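Local coordinates for protein ethylbenzene dehydrogenase alpha-subunit (PDB 2IVF) that is the molybdenum-bearing alpha subunit of an enzyme of the molybdopterin oxidoreductase family and holds two molybdopterin guanine dinucleotide cofactors and an iron-sulfur cluster, at residues G196-Y208 with D485-P497. Numbering follows the deposited sequence.
Sequences GSIAWGAGFRMTY and DDNMVYLGVMSKP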
# COMPACT_ATOMS: atom_id res chain seq x y z
N GLY A 196 -2.31 2.19 18.09
CA GLY A 196 -1.16 2.65 18.84
C GLY A 196 -0.77 1.68 19.94
O GLY A 196 -1.60 0.97 20.47
N SER A 197 0.52 1.66 20.23
CA SER A 197 1.09 0.88 21.33
C SER A 197 0.40 1.19 22.63
O SER A 197 0.20 0.28 23.45
CB SER A 197 2.61 1.14 21.43
OG SER A 197 2.88 2.49 21.71
N ILE A 198 -0.01 2.44 22.82
CA ILE A 198 -0.64 2.86 24.04
C ILE A 198 -2.07 2.34 24.06
O ILE A 198 -2.52 1.84 25.06
CB ILE A 198 -0.62 4.40 24.20
CG1 ILE A 198 0.82 4.96 24.24
CG2 ILE A 198 -1.39 4.85 25.45
CD1 ILE A 198 0.91 6.47 24.02
N ALA A 199 -2.76 2.40 22.93
CA ALA A 199 -4.09 1.78 22.81
C ALA A 199 -4.03 0.27 23.02
O ALA A 199 -4.89 -0.30 23.67
CB ALA A 199 -4.65 2.09 21.43
N TRP A 200 -3.01 -0.40 22.49
CA TRP A 200 -2.83 -1.85 22.72
C TRP A 200 -2.59 -2.12 24.22
O TRP A 200 -3.28 -2.96 24.86
CB TRP A 200 -1.68 -2.43 21.85
CG TRP A 200 -1.73 -3.92 21.92
CD1 TRP A 200 -2.41 -4.76 21.08
CD2 TRP A 200 -1.22 -4.73 22.97
NE1 TRP A 200 -2.28 -6.06 21.51
CE2 TRP A 200 -1.56 -6.07 22.67
CE3 TRP A 200 -0.43 -4.47 24.09
CZ2 TRP A 200 -1.18 -7.14 23.47
CZ3 TRP A 200 -0.09 -5.57 24.94
CH2 TRP A 200 -0.46 -6.87 24.59
N GLY A 201 -1.62 -1.40 24.77
CA GLY A 201 -1.43 -1.37 26.22
C GLY A 201 -2.69 -1.17 27.00
O GLY A 201 -2.98 -1.92 27.92
N ALA A 202 -3.48 -0.16 26.65
CA ALA A 202 -4.75 0.10 27.34
C ALA A 202 -5.69 -1.13 27.33
O ALA A 202 -6.17 -1.56 28.38
CB ALA A 202 -5.44 1.28 26.69
N GLY A 203 -5.91 -1.70 26.15
CA GLY A 203 -6.86 -2.80 25.98
C GLY A 203 -6.39 -4.03 26.74
O GLY A 203 -7.16 -4.70 27.42
N PHE A 204 -5.10 -4.30 26.64
CA PHE A 204 -4.52 -5.43 27.37
C PHE A 204 -4.57 -5.23 28.88
O PHE A 204 -4.92 -6.14 29.65
CB PHE A 204 -3.09 -5.64 26.90
CG PHE A 204 -2.32 -6.64 27.70
CD1 PHE A 204 -2.83 -7.92 27.92
CD2 PHE A 204 -1.08 -6.32 28.21
CE1 PHE A 204 -2.12 -8.85 28.66
CE2 PHE A 204 -0.36 -7.26 28.97
CZ PHE A 204 -0.90 -8.52 29.21
N ARG A 205 -4.24 -4.01 29.31
CA ARG A 205 -4.24 -3.67 30.71
C ARG A 205 -5.66 -3.83 31.27
O ARG A 205 -5.89 -4.35 32.36
CB ARG A 205 -3.72 -2.24 30.87
CG ARG A 205 -3.53 -1.78 32.30
CD ARG A 205 -2.87 -0.40 32.30
NE ARG A 205 -2.64 -0.00 33.67
CZ ARG A 205 -1.63 -0.42 34.41
NH1 ARG A 205 -0.73 -1.25 33.92
NH2 ARG A 205 -1.54 -0.03 35.65
N MET A 206 -6.63 -3.32 30.52
CA MET A 206 -8.03 -3.46 30.89
C MET A 206 -8.45 -4.91 31.06
O MET A 206 -9.01 -5.29 32.08
CB MET A 206 -8.89 -2.78 29.83
CG MET A 206 -10.40 -2.84 30.06
SD MET A 206 -11.25 -2.64 28.48
CE MET A 206 -10.11 -3.37 27.33
N THR A 207 -8.14 -5.73 30.06
CA THR A 207 -8.55 -7.12 30.09
C THR A 207 -7.85 -7.84 31.22
O THR A 207 -8.47 -8.53 32.02
CB THR A 207 -8.27 -7.78 28.72
OG1 THR A 207 -8.83 -6.95 27.68
CG2 THR A 207 -8.90 -9.20 28.70
N TYR A 208 -6.56 -7.60 31.35
CA TYR A 208 -5.80 -8.15 32.49
C TYR A 208 -6.35 -7.73 33.86
O TYR A 208 -6.51 -8.56 34.81
CB TYR A 208 -4.36 -7.70 32.32
CG TYR A 208 -3.45 -8.05 33.44
CD1 TYR A 208 -3.43 -9.34 33.97
CD2 TYR A 208 -2.57 -7.10 33.95
CE1 TYR A 208 -2.56 -9.66 34.99
CE2 TYR A 208 -1.71 -7.41 34.98
CZ TYR A 208 -1.70 -8.69 35.49
OH TYR A 208 -0.84 -8.99 36.52
N ASP A 485 8.86 -5.26 22.49
CA ASP A 485 7.53 -4.80 22.78
C ASP A 485 7.43 -4.46 24.27
O ASP A 485 6.35 -4.34 24.79
CB ASP A 485 6.51 -5.84 22.32
CG ASP A 485 6.60 -7.14 23.10
OD1 ASP A 485 7.50 -7.29 23.97
OD2 ASP A 485 5.75 -8.01 22.81
N ASP A 486 8.57 -4.23 24.91
CA ASP A 486 8.62 -3.92 26.34
C ASP A 486 7.72 -2.74 26.70
O ASP A 486 7.02 -2.74 27.74
CB ASP A 486 10.06 -3.64 26.79
CG ASP A 486 10.97 -4.86 26.67
OD1 ASP A 486 10.85 -5.55 25.64
OD2 ASP A 486 11.79 -5.12 27.55
N ASN A 487 7.72 -1.74 25.82
CA ASN A 487 6.95 -0.50 26.08
C ASN A 487 5.47 -0.80 26.26
O ASN A 487 4.83 -0.21 27.11
CB ASN A 487 7.19 0.57 25.00
CG ASN A 487 6.87 0.09 23.60
OD1 ASN A 487 7.32 -0.96 23.19
ND2 ASN A 487 6.07 0.86 22.88
N MET A 488 4.96 -1.76 25.49
CA MET A 488 3.58 -2.17 25.59
C MET A 488 3.35 -3.15 26.72
O MET A 488 2.39 -2.98 27.51
CB MET A 488 3.13 -2.78 24.27
CG MET A 488 2.97 -1.76 23.24
SD MET A 488 2.51 -2.51 21.69
CE MET A 488 4.11 -2.80 20.92
N VAL A 489 4.19 -4.18 26.85
CA VAL A 489 3.85 -5.19 27.87
C VAL A 489 4.07 -4.71 29.29
O VAL A 489 3.30 -5.07 30.14
CB VAL A 489 4.47 -6.59 27.62
CG1 VAL A 489 4.30 -7.00 26.14
CG2 VAL A 489 5.90 -6.59 28.02
N TYR A 490 5.09 -3.91 29.58
CA TYR A 490 5.21 -3.35 30.95
C TYR A 490 4.11 -2.33 31.26
O TYR A 490 3.56 -2.30 32.38
CB TYR A 490 6.58 -2.71 31.19
CG TYR A 490 7.71 -3.69 31.33
CD1 TYR A 490 8.03 -4.23 32.56
CD2 TYR A 490 8.46 -4.05 30.23
CE1 TYR A 490 9.08 -5.14 32.68
CE2 TYR A 490 9.48 -4.96 30.34
CZ TYR A 490 9.80 -5.48 31.54
OH TYR A 490 10.82 -6.39 31.67
N LEU A 491 3.78 -1.50 30.28
CA LEU A 491 2.65 -0.60 30.44
C LEU A 491 1.38 -1.41 30.74
O LEU A 491 0.56 -1.00 31.54
CB LEU A 491 2.45 0.24 29.20
CG LEU A 491 1.34 1.26 29.27
CD1 LEU A 491 1.63 2.27 30.34
CD2 LEU A 491 1.18 1.94 27.90
N GLY A 492 1.28 -2.57 30.12
CA GLY A 492 0.13 -3.41 30.28
C GLY A 492 -0.01 -4.07 31.63
O GLY A 492 -1.14 -4.34 32.05
N VAL A 493 1.10 -4.32 32.33
CA VAL A 493 1.03 -5.10 33.58
C VAL A 493 1.52 -4.43 34.83
O VAL A 493 1.15 -4.86 35.92
CB VAL A 493 1.74 -6.47 33.47
CG1 VAL A 493 1.08 -7.30 32.32
CG2 VAL A 493 3.24 -6.31 33.24
N MET A 494 2.31 -3.38 34.73
CA MET A 494 2.88 -2.85 35.95
C MET A 494 1.83 -2.21 36.81
O MET A 494 0.87 -1.63 36.31
CB MET A 494 3.96 -1.84 35.63
CG MET A 494 5.21 -2.49 35.09
SD MET A 494 6.58 -1.32 34.85
CE MET A 494 5.86 -0.07 33.77
N SER A 495 2.03 -2.29 38.11
CA SER A 495 1.14 -1.66 39.05
C SER A 495 1.55 -0.22 39.37
O SER A 495 0.76 0.53 39.91
CB SER A 495 1.04 -2.50 40.32
OG SER A 495 2.28 -2.56 40.97
N LYS A 496 2.77 0.17 39.00
CA LYS A 496 3.25 1.51 39.27
C LYS A 496 4.31 1.88 38.25
O LYS A 496 4.77 1.00 37.52
CB LYS A 496 3.79 1.58 40.68
CG LYS A 496 4.98 0.74 40.94
CD LYS A 496 5.16 0.57 42.43
CE LYS A 496 6.46 -0.15 42.72
NZ LYS A 496 6.82 -0.06 44.17
N PRO A 497 4.66 3.16 38.16
CA PRO A 497 5.65 3.51 37.14
C PRO A 497 7.02 2.84 37.30
O PRO A 497 7.43 2.47 38.39
CB PRO A 497 5.78 5.04 37.27
CG PRO A 497 4.52 5.47 37.94
CD PRO A 497 4.21 4.37 38.88
O HOH W 1 1.62 -7.99 37.23
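Arg-205 meets the C-terminal end of helix 486-493 with an outstretched side chain, fastening a buried helix-helix packing within the molybdopterin oxidoreductase fold. The two helix axes approach to 8.1 Å and run in similar directions, at a crossing angle of -33°. Gly-492 permits this closeness: having no side chain, it lets Phe-204 CD2 lie 3.8 Å from its CA.

With CG anti to the backbone N (chi1 -174°) and the chain straight as far as NE, the Arg-205 guanidinium is carried past Gly-492 to the carbonyl of Met-494, the first residue past the helix. Its grip is end-on and lies in the guanidinium plane, with both bonds fairly straight. Met-494 O receives NH1 at 2.9 Å and NH2 at 3.0 Å. A weak, bent bond joins NH1 to Leu-491 O. Outside the pair, NE donates to Phe-727 O and NH2 also to Lys-726 O, fixing the group's rotation.

Two aromatic rings flank Val-493, whose CG1 touches Phe-204 CE2 at 3.6 Å and also meets Tyr-208 CE2. At the other end Met-488 crosses Trp-200 at about a right angle; its SD forms an oblique Met-aromatic contact, 5.1 Å from the centroid of the five-membered ring. Met-488 CG presses tightly on Ser-197 CB, while Ser-197 OG is hydrogen-bonded to Glu-660 OE1. Buried Gly-492 O has no hydrogen-bond partner in the model; its nearest neighbour across the contact is Arg-205 CA at 3.4 Å, in a CA-H...O contact.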